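Long-range contacts in cysteine hydrolase (Vibrio cholerae, PDB 6V98), which acts as a type VI secretion system effector, TseH, probably a cysteine hydrolase of the papain-like (clan CA) kind delivered into rival cells: residues D5-V10 with V47-G52; Y60-Y65 with I143-D148; N67-I72 with L136-D141; R77-S82 with S104-Q109; V116-K121 with L185-L190. One frame throughout, in Å; residues are numbered along the deposited sequence.

Contact 1 of 5, residues D5-V10 with V47-G52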
# COMPACT_ATOMS: atom_id res chain seq x y z
N ASP A 5 -2.81 -15.08 -3.18
CA ASP A 5 -2.84 -13.96 -2.26
C ASP A 5 -3.14 -12.67 -3.02
O ASP A 5 -3.16 -12.63 -4.26
CB ASP A 5 -1.52 -13.85 -1.52
CG ASP A 5 -1.15 -15.14 -0.81
OD1 ASP A 5 -2.01 -15.69 -0.08
OD2 ASP A 5 -0.01 -15.61 -0.99
N PHE A 6 -3.36 -11.60 -2.26
CA PHE A 6 -3.67 -10.28 -2.80
C PHE A 6 -2.64 -9.28 -2.29
O PHE A 6 -2.31 -9.28 -1.10
CB PHE A 6 -5.06 -9.77 -2.37
CG PHE A 6 -6.21 -10.68 -2.73
CD1 PHE A 6 -6.44 -11.84 -2.02
CD2 PHE A 6 -7.09 -10.33 -3.75
CE1 PHE A 6 -7.53 -12.67 -2.34
CE2 PHE A 6 -8.18 -11.15 -4.08
CZ PHE A 6 -8.39 -12.32 -3.37
N LEU A 7 -2.15 -8.44 -3.19
CA LEU A 7 -1.37 -7.25 -2.84
C LEU A 7 -2.06 -6.06 -3.50
O LEU A 7 -2.21 -6.03 -4.72
CB LEU A 7 0.09 -7.36 -3.28
CG LEU A 7 1.04 -6.37 -2.60
CD1 LEU A 7 1.28 -6.81 -1.14
CD2 LEU A 7 2.38 -6.26 -3.34
N ILE A 8 -2.50 -5.10 -2.68
CA ILE A 8 -3.28 -3.97 -3.17
C ILE A 8 -2.53 -2.69 -2.82
O ILE A 8 -2.75 -2.12 -1.74
CB ILE A 8 -4.69 -3.96 -2.57
CG1 ILE A 8 -5.36 -5.32 -2.80
CG2 ILE A 8 -5.53 -2.84 -3.18
CD1 ILE A 8 -6.75 -5.41 -2.21
N PRO A 9 -1.61 -2.24 -3.67
CA PRO A 9 -1.09 -0.88 -3.54
C PRO A 9 -2.25 0.10 -3.55
O PRO A 9 -3.15 -0.01 -4.39
CB PRO A 9 -0.20 -0.72 -4.78
CG PRO A 9 0.19 -2.14 -5.17
CD PRO A 9 -1.05 -2.95 -4.83
N VAL A 10 -2.24 1.04 -2.62
CA VAL A 10 -3.29 2.06 -2.53
C VAL A 10 -2.61 3.42 -2.52
O VAL A 10 -1.63 3.62 -1.80
CB VAL A 10 -4.20 1.85 -1.30
CG1 VAL A 10 -5.00 0.55 -1.47
CG2 VAL A 10 -3.39 1.81 -0.01
N VAL A 47 0.09 -0.08 1.29
CA VAL A 47 -0.19 -1.35 0.63
C VAL A 47 -0.99 -2.25 1.57
O VAL A 47 -0.67 -2.38 2.75
CB VAL A 47 1.10 -2.05 0.15
CG1 VAL A 47 2.07 -2.33 1.30
CG2 VAL A 47 0.77 -3.32 -0.65
N ILE A 48 -2.05 -2.85 1.04
CA ILE A 48 -2.81 -3.87 1.73
C ILE A 48 -2.32 -5.23 1.28
O ILE A 48 -2.14 -5.47 0.08
CB ILE A 48 -4.32 -3.73 1.43
CG1 ILE A 48 -4.81 -2.36 1.88
CG2 ILE A 48 -5.08 -4.85 2.12
CD1 ILE A 48 -6.27 -2.06 1.47
N LEU A 49 -2.13 -6.13 2.24
CA LEU A 49 -1.68 -7.49 1.96
C LEU A 49 -2.70 -8.47 2.52
O LEU A 49 -3.03 -8.41 3.70
CB LEU A 49 -0.30 -7.74 2.60
CG LEU A 49 0.16 -9.20 2.60
CD1 LEU A 49 0.53 -9.63 1.20
CD2 LEU A 49 1.33 -9.40 3.54
N ILE A 50 -3.19 -9.38 1.68
CA ILE A 50 -4.25 -10.31 2.09
C ILE A 50 -3.83 -11.74 1.80
O ILE A 50 -3.42 -12.06 0.68
CB ILE A 50 -5.58 -10.01 1.40
CG1 ILE A 50 -6.02 -8.59 1.73
CG2 ILE A 50 -6.63 -11.03 1.85
CD1 ILE A 50 -7.14 -8.09 0.84
N ASN A 51 -3.96 -12.61 2.81
CA ASN A 51 -3.83 -14.05 2.64
C ASN A 51 -5.02 -14.59 1.87
O ASN A 51 -6.16 -14.51 2.34
CB ASN A 51 -3.73 -14.74 4.00
CG ASN A 51 -3.36 -16.21 3.89
OD1 ASN A 51 -4.05 -16.98 3.22
ND2 ASN A 51 -2.25 -16.59 4.51
N GLY A 52 -4.77 -15.17 0.69
CA GLY A 52 -5.85 -15.65 -0.16
C GLY A 52 -6.58 -16.86 0.37
O GLY A 52 -7.69 -17.15 -0.08
O HOH W 1 -2.29 -18.30 0.99
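Phe-6 and Ile-50 pair across two antiparallel strands, each giving its N-H to the carbonyl of the other; Phe-6 N to Ile-50 O measures 3.0 Å and is nearly straight. Two residues along, Ile-8 and Ile-48 repeat the exchange. Its shorter bond, Ile-8 N to Ile-48 O at 2.8 Å, lies in the carbonyl plane, whereas Ile-48 N reaches Ile-8 O from above that plane, 45° out of it. At the end of the ladder a side chain takes over from the backbone: Asp-5 OD1 receives Gly-52 N at 2.9 Å on its anti lone pair, and a water bridges the same oxygen to Asn-51 OD1. The other carboxylate oxygen, OD2, accepts from the backbone N-H groups of Phe-122 and Phe-123, where helix 123-134 begins, and Asn-51 OD1 from those of Glu-53 and Thr-54.

Above and below the backbone bonds the contact is apolar. Leu-7 CD1 sits 3.6 Å from Val-47 CG2 on the face that helix 154-162 covers; on the other face Ile-8 CD1 meets Ile-50 CD1 at 4.1 Å. In this seven-stranded antiparallel sheet, Asp-5 and Leu-7 bond outward to Gly-120 and Leu-118, Val-47 and Leu-49 to Tyr-60 and Arg-58. A single carboxylate thus ties the start of strand 5-12 to the turn after strand 44-50 and to the start of helix 123-134.

Contact 2 of 5, residues Y60-Y65 with I143-D148; sequences YEYGRY and IPYDLD
Tyr-145 reaches across to Tyr-62 and Arg-64, joining the end of strand 57-63, in the seven-stranded antiparallel sheet, to the loop that runs between helices 123-134 and 154-162. With its CG anti to the backbone N (chi1 -179°), the Tyr-145 side chain heads straight for the strand. Its CB lies 3.7 Å from Tyr-62 OH. Farther out, CD2 comes within 3.7 Å of Tyr-62 CE2, which sits at the edge of the Tyr-145 ring; the two ring planes are inclined by 37°. On the other flank of the ring, CD1 and CE1 meet the aliphatic part of Arg-64. Arg-64 CG stands over the ring face, 3.9 Å from the centroid of the Tyr-145 ring and almost on its normal, a CH-pi contact. The arginine chain then bends at chi3 and lays its guanidinium at 14° to the ring plane, with Tyr-145 CE1 over one guanidinium face. Beyond the ring, NH1 and NH2 are held by Ala-20 O and Val-19 O, so the arginine also reaches the chain before strand 44-50. Tyr-62 has a second aromatic neighbour in His-150. Water joins both ends of the contact: one molecule links Tyr-62 OH with Ile-143 O, and another lies 2.8 Å from Tyr-145 OH and accepts a weak bond from Arg-64 NH2.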
# COMPACT_ATOMS: atom_id res chain seq x y z
N TYR A 60 0.66 -1.78 5.53
CA TYR A 60 1.94 -1.15 5.79
C TYR A 60 2.10 0.09 4.93
O TYR A 60 1.54 0.17 3.83
CB TYR A 60 3.11 -2.10 5.49
CG TYR A 60 3.38 -3.14 6.56
CD1 TYR A 60 2.61 -4.30 6.65
CD2 TYR A 60 4.42 -2.96 7.46
CE1 TYR A 60 2.88 -5.26 7.64
CE2 TYR A 60 4.70 -3.90 8.44
CZ TYR A 60 3.94 -5.04 8.53
OH TYR A 60 4.25 -5.94 9.53
N GLU A 61 2.88 1.04 5.42
CA GLU A 61 3.20 2.22 4.63
C GLU A 61 4.52 2.79 5.11
O GLU A 61 4.99 2.49 6.22
CB GLU A 61 2.09 3.28 4.71
CG GLU A 61 1.86 3.78 6.13
CD GLU A 61 0.52 4.45 6.30
OE1 GLU A 61 -0.03 4.94 5.29
OE2 GLU A 61 0.02 4.49 7.45
N TYR A 62 5.11 3.65 4.28
CA TYR A 62 6.36 4.32 4.57
C TYR A 62 6.17 5.82 4.38
O TYR A 62 5.58 6.25 3.39
CB TYR A 62 7.46 3.81 3.64
CG TYR A 62 8.76 4.57 3.74
CD1 TYR A 62 9.60 4.40 4.83
CD2 TYR A 62 9.14 5.46 2.74
CE1 TYR A 62 10.82 5.09 4.90
CE2 TYR A 62 10.34 6.16 2.82
CZ TYR A 62 11.17 5.96 3.91
OH TYR A 62 12.35 6.63 3.99
N GLY A 63 6.66 6.61 5.32
CA GLY A 63 6.40 8.03 5.21
C GLY A 63 7.07 8.78 6.33
O GLY A 63 7.87 8.22 7.09
N ARG A 64 6.73 10.06 6.45
CA ARG A 64 7.37 10.90 7.46
C ARG A 64 6.62 10.75 8.78
O ARG A 64 5.88 11.62 9.24
CB ARG A 64 7.46 12.33 6.97
CG ARG A 64 8.64 12.50 6.00
CD ARG A 64 8.93 13.94 5.66
NE ARG A 64 7.88 14.51 4.82
CZ ARG A 64 7.98 15.68 4.19
NH1 ARG A 64 9.08 16.41 4.32
NH2 ARG A 64 6.97 16.12 3.45
N TYR A 65 6.81 9.58 9.39
CA TYR A 65 6.24 9.24 10.68
C TYR A 65 7.29 9.39 11.77
O TYR A 65 8.48 9.16 11.55
CB TYR A 65 5.69 7.81 10.67
CG TYR A 65 4.69 7.61 9.57
CD1 TYR A 65 3.41 8.15 9.66
CD2 TYR A 65 5.01 6.90 8.42
CE1 TYR A 65 2.49 7.98 8.66
CE2 TYR A 65 4.10 6.73 7.40
CZ TYR A 65 2.84 7.27 7.52
OH TYR A 65 1.90 7.11 6.52
N ILE A 143 18.08 4.03 4.84
CA ILE A 143 18.15 4.99 3.73
C ILE A 143 17.22 6.16 4.03
O ILE A 143 16.02 5.93 4.28
CB ILE A 143 17.75 4.33 2.41
CG1 ILE A 143 18.68 3.16 2.07
CG2 ILE A 143 17.78 5.36 1.29
CD1 ILE A 143 20.07 3.62 1.76
N PRO A 144 17.70 7.40 3.98
CA PRO A 144 16.85 8.54 4.37
C PRO A 144 15.70 8.75 3.41
O PRO A 144 15.79 8.49 2.21
CB PRO A 144 17.81 9.74 4.32
CG PRO A 144 19.20 9.14 4.29
CD PRO A 144 19.06 7.82 3.61
N TYR A 145 14.60 9.27 3.97
CA TYR A 145 13.46 9.68 3.17
C TYR A 145 13.88 10.70 2.11
O TYR A 145 14.67 11.61 2.37
CB TYR A 145 12.40 10.30 4.09
CG TYR A 145 11.17 10.74 3.34
CD1 TYR A 145 11.02 12.05 2.92
CD2 TYR A 145 10.17 9.84 3.05
CE1 TYR A 145 9.90 12.46 2.23
CE2 TYR A 145 9.06 10.23 2.37
CZ TYR A 145 8.92 11.55 1.95
OH TYR A 145 7.80 11.97 1.26
N ASP A 146 13.35 10.54 0.90
CA ASP A 146 13.56 11.50 -0.18
C ASP A 146 12.27 11.64 -0.96
O ASP A 146 11.77 10.66 -1.51
CB ASP A 146 14.69 11.07 -1.12
CG ASP A 146 15.03 12.14 -2.16
OD1 ASP A 146 14.20 12.41 -3.06
OD2 ASP A 146 16.12 12.73 -2.06
N LEU A 147 11.73 12.86 -1.00
CA LEU A 147 10.41 13.07 -1.58
C LEU A 147 10.32 12.57 -3.02
O LEU A 147 9.24 12.15 -3.46
CB LEU A 147 10.07 14.56 -1.52
CG LEU A 147 8.64 14.94 -1.88
CD1 LEU A 147 7.65 14.28 -0.91
CD2 LEU A 147 8.50 16.45 -1.83
N ASP A 148 11.42 12.64 -3.77
CA ASP A 148 11.48 12.25 -5.18
C ASP A 148 11.74 10.76 -5.38
O ASP A 148 11.10 10.11 -6.22
CB ASP A 148 12.61 13.01 -5.89
CG ASP A 148 12.29 14.46 -6.14
OD1 ASP A 148 11.10 14.83 -6.21
OD2 ASP A 148 13.25 15.25 -6.29
O HOH W 2 13.99 6.39 5.86
O HOH W 3 6.12 13.53 2.84

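Contact 3 of 5, residues N67-I72 with L136-D141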
# COMPACT_ATOMS: atom_id res chain seq x y z
N ASN A 67 9.70 8.95 14.93
CA ASN A 67 10.48 7.85 15.50
C ASN A 67 11.48 8.44 16.47
O ASN A 67 12.52 8.97 16.06
CB ASN A 67 11.18 7.01 14.45
CG ASN A 67 11.94 5.81 15.05
OD1 ASN A 67 12.06 5.69 16.28
ND2 ASN A 67 12.45 4.94 14.19
N PRO A 68 11.24 8.32 17.78
CA PRO A 68 12.18 8.87 18.76
C PRO A 68 13.55 8.20 18.77
O PRO A 68 14.50 8.80 19.29
CB PRO A 68 11.45 8.65 20.10
CG PRO A 68 10.60 7.45 19.84
CD PRO A 68 10.12 7.60 18.42
N LYS A 69 13.68 7.00 18.22
CA LYS A 69 14.95 6.27 18.27
C LYS A 69 15.73 6.32 16.97
O LYS A 69 16.66 5.54 16.79
CB LYS A 69 14.71 4.81 18.67
CG LYS A 69 14.09 4.63 20.03
CD LYS A 69 13.59 3.22 20.21
CE LYS A 69 14.18 2.59 21.45
NZ LYS A 69 14.62 3.61 22.46
N SER A 70 15.36 7.22 16.07
CA SER A 70 16.09 7.38 14.82
C SER A 70 16.15 8.86 14.49
O SER A 70 15.15 9.56 14.60
CB SER A 70 15.41 6.63 13.67
OG SER A 70 15.98 7.04 12.44
N ASP A 71 17.33 9.32 14.08
CA ASP A 71 17.47 10.68 13.60
C ASP A 71 17.43 10.76 12.08
O ASP A 71 17.74 11.82 11.53
CB ASP A 71 18.77 11.27 14.12
CG ASP A 71 19.97 10.63 13.50
OD1 ASP A 71 20.09 9.38 13.62
OD2 ASP A 71 20.77 11.35 12.89
N ILE A 72 17.06 9.69 11.40
CA ILE A 72 17.00 9.66 9.95
C ILE A 72 15.53 9.70 9.54
O ILE A 72 14.76 8.83 9.96
CB ILE A 72 17.68 8.40 9.38
CG1 ILE A 72 19.16 8.37 9.82
CG2 ILE A 72 17.52 8.36 7.87
CD1 ILE A 72 19.80 6.99 9.66
N LEU A 136 14.29 -2.00 10.16
CA LEU A 136 15.33 -1.03 9.85
C LEU A 136 15.03 0.38 10.36
O LEU A 136 15.85 1.28 10.16
CB LEU A 136 15.55 -0.97 8.34
CG LEU A 136 16.13 -2.23 7.70
CD1 LEU A 136 16.16 -2.06 6.18
CD2 LEU A 136 17.53 -2.51 8.26
N ASN A 137 13.88 0.59 11.01
CA ASN A 137 13.47 1.95 11.34
C ASN A 137 14.50 2.66 12.21
O ASN A 137 14.66 3.88 12.10
CB ASN A 137 12.12 1.95 12.05
CG ASN A 137 10.93 1.96 11.08
OD1 ASN A 137 11.10 2.10 9.87
ND2 ASN A 137 9.72 1.84 11.63
N ASN A 138 15.17 1.94 13.11
CA ASN A 138 16.17 2.51 13.99
C ASN A 138 17.60 2.24 13.53
O ASN A 138 18.54 2.52 14.27
CB ASN A 138 16.02 1.97 15.42
CG ASN A 138 14.60 2.05 15.95
OD1 ASN A 138 13.83 2.93 15.57
ND2 ASN A 138 14.26 1.14 16.85
N SER A 139 17.77 1.72 12.34
CA SER A 139 19.12 1.34 11.94
C SER A 139 19.92 2.56 11.49
O SER A 139 19.40 3.41 10.75
CB SER A 139 19.09 0.30 10.81
OG SER A 139 20.37 0.22 10.21
N PRO A 140 21.17 2.66 11.93
CA PRO A 140 22.07 3.70 11.40
C PRO A 140 22.24 3.65 9.90
O PRO A 140 22.70 4.65 9.32
CB PRO A 140 23.40 3.40 12.10
CG PRO A 140 23.02 2.67 13.33
CD PRO A 140 21.82 1.84 12.96
N ASP A 141 21.97 2.51 9.27
CA ASP A 141 22.11 2.32 7.83
C ASP A 141 20.81 2.55 7.07
O ASP A 141 20.75 2.30 5.86
CB ASP A 141 22.65 0.92 7.54
CG ASP A 141 24.17 0.82 7.73
OD1 ASP A 141 24.71 -0.29 7.66
OD2 ASP A 141 24.81 1.87 7.95
O HOH W 4 19.29 4.83 16.04
O HOH W 5 17.88 5.17 12.14
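Asn-67 and Asn-138 make the one clear hydrogen bond between two surface turns, and its acceptor geometry is uncommon: Asn-67 ND2 meets Asn-138 OD1 at 2.8 Å almost head-on, with a C=O...N angle of 167°. Each segment opens with a type I beta turn, Asn-67 to Ser-70 in the connection between strands 57-63 and 75-78, and Leu-136 to Ser-139 just after helix 123-134. The acceptor lies in the amide plane of Asn-67, but the two amides are turned 56° against each other. Asn-67 is committed at both ends. Its OD1 takes Lys-69 N in an Asx turn, from well above the carbonyl plane, while ND2 also bonds to Asn-75 OD1; together these fix which way round the amide sits.

Lys-69 packs with its root, not its amine: CB rests 3.7 Å from Asn-138 OD1, and CD runs past Asn-138 ND2. Ser-70 brings CB to 3.3 Å from Asn-137 O. Its OG, placed anti to the backbone N (chi1 168°), accepts Ile-72 N in an ST turn and also meets Lys-142 NZ. That amine bonds to Asn-137 O and Ile-72 O as well, drawing the two turns round one positive charge. Asn-137 turns its own amide toward the sheet, where ND2 donates to Val-76 O.

Two waters complete the seam. One donates to Lys-69 O and Asn-138 O; the other links Ser-70 OG to Ser-139 O. Past them Ile-72 CD1 touches backbone oxygens, 3.7 Å from Pro-140 O.

Contact 4 of 5, residues R77-S82 with S104-Q109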
# COMPACT_ATOMS: atom_id res chain seq x y z
N ARG A 77 5.52 2.02 8.94
CA ARG A 77 4.60 1.73 10.03
C ARG A 77 3.55 0.74 9.55
O ARG A 77 3.25 0.62 8.36
CB ARG A 77 3.97 3.01 10.60
CG ARG A 77 2.72 3.49 9.96
CD ARG A 77 2.04 4.62 10.79
NE ARG A 77 0.95 5.21 10.02
CZ ARG A 77 0.21 6.24 10.38
NH1 ARG A 77 0.42 6.86 11.54
NH2 ARG A 77 -0.75 6.66 9.58
N LYS A 78 3.03 -0.00 10.52
CA LYS A 78 1.99 -0.99 10.31
C LYS A 78 0.75 -0.45 10.99
O LYS A 78 0.83 0.04 12.12
CB LYS A 78 2.41 -2.32 10.92
CG LYS A 78 1.35 -3.36 10.93
CD LYS A 78 1.86 -4.62 11.62
CE LYS A 78 0.93 -5.77 11.34
NZ LYS A 78 -0.45 -5.48 11.85
N VAL A 79 -0.39 -0.49 10.30
CA VAL A 79 -1.66 -0.05 10.87
C VAL A 79 -2.57 -1.26 10.95
O VAL A 79 -2.82 -1.91 9.93
CB VAL A 79 -2.32 1.05 10.03
CG1 VAL A 79 -3.63 1.50 10.69
CG2 VAL A 79 -1.37 2.22 9.83
N GLY A 80 -3.07 -1.56 12.15
CA GLY A 80 -4.03 -2.63 12.29
C GLY A 80 -5.31 -2.36 11.51
O GLY A 80 -5.84 -1.25 11.57
N VAL A 81 -5.79 -3.35 10.75
CA VAL A 81 -7.04 -3.24 10.00
C VAL A 81 -7.84 -4.52 10.19
O VAL A 81 -7.33 -5.54 10.65
CB VAL A 81 -6.83 -2.97 8.49
CG1 VAL A 81 -6.22 -1.58 8.27
CG2 VAL A 81 -5.95 -4.05 7.86
N SER A 82 -9.11 -4.45 9.83
CA SER A 82 -9.95 -5.64 9.86
C SER A 82 -9.48 -6.65 8.82
O SER A 82 -8.88 -6.28 7.80
CB SER A 82 -11.42 -5.29 9.62
OG SER A 82 -11.89 -4.37 10.60
N SER A 104 -8.44 4.74 4.79
CA SER A 104 -8.61 6.14 4.42
C SER A 104 -8.62 7.05 5.64
O SER A 104 -8.00 8.12 5.63
CB SER A 104 -9.91 6.30 3.62
OG SER A 104 -10.10 7.66 3.31
N LEU A 105 -9.33 6.65 6.70
CA LEU A 105 -9.37 7.46 7.91
C LEU A 105 -8.01 7.51 8.58
O LEU A 105 -7.55 8.59 8.99
CB LEU A 105 -10.41 6.90 8.89
CG LEU A 105 -10.39 7.57 10.27
CD1 LEU A 105 -10.62 9.06 10.14
CD2 LEU A 105 -11.43 6.95 11.22
N ARG A 106 -7.36 6.35 8.71
CA ARG A 106 -6.21 6.23 9.59
C ARG A 106 -4.94 6.71 8.93
O ARG A 106 -4.05 7.24 9.60
CB ARG A 106 -6.04 4.77 10.04
CG ARG A 106 -7.06 4.35 11.10
CD ARG A 106 -7.16 2.84 11.31
NE ARG A 106 -8.38 2.53 12.09
CZ ARG A 106 -8.84 1.30 12.31
NH1 ARG A 106 -8.18 0.25 11.82
NH2 ARG A 106 -9.95 1.10 13.01
N SER A 107 -4.85 6.54 7.61
CA SER A 107 -3.63 6.84 6.86
C SER A 107 -3.85 7.77 5.68
O SER A 107 -2.87 8.25 5.11
CB SER A 107 -3.00 5.53 6.34
OG SER A 107 -2.62 4.70 7.42
N GLY A 108 -5.09 8.02 5.27
CA GLY A 108 -5.31 8.67 4.00
C GLY A 108 -6.06 9.99 4.01
O GLY A 108 -6.59 10.39 2.96
N GLN A 109 -6.11 10.68 5.15
CA GLN A 109 -6.74 12.00 5.25
C GLN A 109 -8.21 11.96 4.80
O GLN A 109 -8.77 12.96 4.33
CB GLN A 109 -5.96 13.05 4.45
CG GLN A 109 -4.57 13.32 5.05
CD GLN A 109 -3.83 14.45 4.37
OE1 GLN A 109 -4.34 15.07 3.44
NE2 GLN A 109 -2.60 14.71 4.82
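Val-79 and Arg-106 mark where the two backbones come nearest, their CA atoms 7.9 Å apart, so side chains must fill the interval. Residues 77-82 start as extended strand and stay stretched through Val-81; residues 104-109 run off the C-terminal end of helix 93-107, where Gly-108 N still bonds back to Ser-104 O before Gln-109 turns to positive phi.

Val-79 points at the helix and divides its two methyls between neighbouring residues. CG1, anti to the backbone N (chi1 -179°), lies against the aliphatic arm of Arg-106, 3.8 Å from its CD, while CG2 sits 3.7 Å from Ser-107 OG. The arm of Arg-106 is extended from CG to NE, crosses the valine at a slant, and carries the guanidinium along to the next residue, Gly-80. There NH1 comes to 2.8 Å from Gly-80 O, with that oxygen near the guanidinium plane, at its edge.

In fold terms, helix 93-107 here packs beside strand 75-78, the outermost strand at one end of the seven-stranded antiparallel sheet, and the contact lies at the surface. The inner neighbour, strand 57-63, supplies a carboxylate that reaches both segments: Glu-61 OE2 accepts from Ser-107 OG and forms a salt bridge with Arg-77 NE. One carboxylate oxygen therefore joins strand and helix. Arg-77, also extended from CG to NE, slides its far end past the helix terminus, with NH2 3.4 Å from Arg-106 O. The edge of its guanidinium faces Ser-107 CA, and the ring of Tyr-65 lies against the group as well.

Contact 5 of 5, residues V116-K121 with L185-L190. With CA (calcium ion), chain C.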
# COMPACT_ATOMS: atom_id res chain seq x y z
N VAL A 116 -4.43 -0.75 -7.35
CA VAL A 116 -4.40 -1.89 -8.26
C VAL A 116 -4.48 -3.15 -7.41
O VAL A 116 -4.07 -3.16 -6.25
CB VAL A 116 -3.13 -1.92 -9.15
CG1 VAL A 116 -3.13 -0.74 -10.10
CG2 VAL A 116 -1.85 -1.96 -8.29
N VAL A 117 -5.00 -4.22 -8.01
CA VAL A 117 -5.15 -5.49 -7.31
C VAL A 117 -4.23 -6.49 -7.99
O VAL A 117 -4.43 -6.86 -9.15
CB VAL A 117 -6.60 -5.97 -7.31
CG1 VAL A 117 -6.71 -7.27 -6.55
CG2 VAL A 117 -7.52 -4.90 -6.70
N LEU A 118 -3.22 -6.95 -7.26
CA LEU A 118 -2.21 -7.87 -7.77
C LEU A 118 -2.38 -9.22 -7.10
O LEU A 118 -2.76 -9.29 -5.93
CB LEU A 118 -0.80 -7.34 -7.49
CG LEU A 118 -0.54 -5.88 -7.81
CD1 LEU A 118 0.85 -5.50 -7.37
CD2 LEU A 118 -0.75 -5.62 -9.30
N ARG A 119 -2.08 -10.28 -7.83
CA ARG A 119 -2.32 -11.63 -7.33
C ARG A 119 -1.08 -12.51 -7.50
O ARG A 119 -0.37 -12.42 -8.51
CB ARG A 119 -3.50 -12.29 -8.06
CG ARG A 119 -4.82 -11.52 -7.94
CD ARG A 119 -5.33 -11.44 -6.51
NE ARG A 119 -5.65 -12.74 -5.92
CZ ARG A 119 -6.75 -13.44 -6.19
NH1 ARG A 119 -7.64 -12.98 -7.06
NH2 ARG A 119 -6.97 -14.60 -5.59
N GLY A 120 -0.87 -13.40 -6.54
CA GLY A 120 0.21 -14.36 -6.63
C GLY A 120 0.33 -15.10 -5.32
O GLY A 120 -0.44 -14.87 -4.38
N LYS A 121 1.30 -16.01 -5.27
CA LYS A 121 1.58 -16.75 -4.04
C LYS A 121 2.76 -16.07 -3.36
O LYS A 121 3.91 -16.28 -3.75
CB LYS A 121 1.88 -18.22 -4.33
CG LYS A 121 0.72 -18.98 -4.97
CD LYS A 121 -0.44 -19.10 -3.98
CE LYS A 121 -1.63 -19.83 -4.58
NZ LYS A 121 -1.38 -20.39 -5.93
N LEU A 185 -2.68 1.06 -15.88
CA LEU A 185 -2.79 0.74 -17.30
C LEU A 185 -2.62 -0.75 -17.59
O LEU A 185 -3.10 -1.23 -18.63
CB LEU A 185 -1.77 1.54 -18.11
CG LEU A 185 -1.96 3.05 -18.07
CD1 LEU A 185 -0.91 3.73 -18.92
CD2 LEU A 185 -3.36 3.37 -18.58
N SER A 186 -1.93 -1.49 -16.72
CA SER A 186 -1.67 -2.91 -16.95
C SER A 186 -2.19 -3.82 -15.85
O SER A 186 -1.86 -5.01 -15.84
CB SER A 186 -0.16 -3.14 -17.12
OG SER A 186 0.58 -2.45 -16.13
N GLU A 187 -3.00 -3.30 -14.92
CA GLU A 187 -3.51 -4.12 -13.83
C GLU A 187 -4.97 -3.77 -13.57
O GLU A 187 -5.48 -2.77 -14.06
CB GLU A 187 -2.72 -3.92 -12.52
CG GLU A 187 -1.22 -3.96 -12.65
CD GLU A 187 -0.69 -5.38 -12.82
OE1 GLU A 187 -1.46 -6.33 -12.60
OE2 GLU A 187 0.50 -5.52 -13.17
N ILE A 188 -5.62 -4.63 -12.78
CA ILE A 188 -6.98 -4.39 -12.32
C ILE A 188 -7.01 -3.11 -11.49
O ILE A 188 -6.17 -2.92 -10.60
CB ILE A 188 -7.46 -5.59 -11.49
CG1 ILE A 188 -7.57 -6.84 -12.38
CG2 ILE A 188 -8.77 -5.29 -10.77
CD1 ILE A 188 -8.72 -6.78 -13.37
N ASP A 189 -7.99 -2.23 -11.76
CA ASP A 189 -8.14 -0.96 -11.06
C ASP A 189 -9.02 -1.10 -9.83
O ASP A 189 -10.03 -1.80 -9.85
CB ASP A 189 -8.80 0.09 -11.96
CG ASP A 189 -7.87 0.65 -12.99
OD1 ASP A 189 -6.98 -0.09 -13.46
OD2 ASP A 189 -8.05 1.84 -13.35
N LEU A 190 -8.68 -0.35 -8.78
CA LEU A 190 -9.53 -0.21 -7.61
C LEU A 190 -9.76 1.27 -7.38
O LEU A 190 -8.81 2.05 -7.37
CB LEU A 190 -8.88 -0.85 -6.37
CG LEU A 190 -9.60 -0.72 -5.04
CD1 LEU A 190 -11.00 -1.27 -5.16
CD2 LEU A 190 -8.85 -1.42 -3.93
CA CA C . -6.52 -1.22 -15.46
O HOH W 6 -4.03 -6.80 -12.03
O HOH W 7 -5.76 -2.27 -17.41
O HOH W 8 -6.91 0.68 -16.95
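Glu-187 CG stands anti to its carbonyl carbon and the chain then folds at chi2 (-76°), which brings the carboxylate back over Leu-118. There the two side chains cross at about a right angle, with Leu-118 CD2 3.4 Å from Glu-187 OE1, while Glu-187 CB leans on Val-116 CB at 3.9 Å. A water ties the same corner together, donating to Glu-187 OE1 and Val-117 O and accepting from Ile-188 N.

The strands themselves are splayed, their axes at 133°, and joined by a bent bond from Val-117 N to Ile-188 O of 3.1 Å. Val-116 CA adds a C-H contact to that same oxygen. Outside this, Val-117 CB packs on Ile-188 CG2 at 4.1 Å, and Val-116 and Leu-118 also touch Phe-183 of helix 176-184.

While its side chain turns to the sheet, Glu-187 gives its backbone oxygen to calcium. The ion is bound by Glu-187 O at 2.3 Å, Asp-189 OD1 at 2.4 Å and two waters; Gln-184 O and Glu-203 O bring the count to six. With ligands from the end of helix 176-184, the 187-189 segment that leads into strand 188-193 and the last residue of the chain, this is a calcium site, mostly of carbonyl and water oxygens, at the C-terminal edge of the antiparallel sheet.

From the N terminus, contact 1 closes first, pairing strand 5-12 with strand 44-50 round a partly unmodelled connection. Strand 57-63 follows beside 44-50 and opens contact 2, the widest loop, which shuts only at 143-148. Contact 3 nests inside it, joining two turns at the far end of the molecule, and contact 4 nests inside contact 3, setting helix 93-107 against the edge strand. Glu-61 links contacts 2 and 4, and Ile-72 packs on Pro-144 between contacts 2 and 3. Contact 5 crosses contacts 2 and 3 along the chain: strand 113-120, alongside strand 5-12 of contact 1, carries the sheet on to the C-terminal strands and calcium.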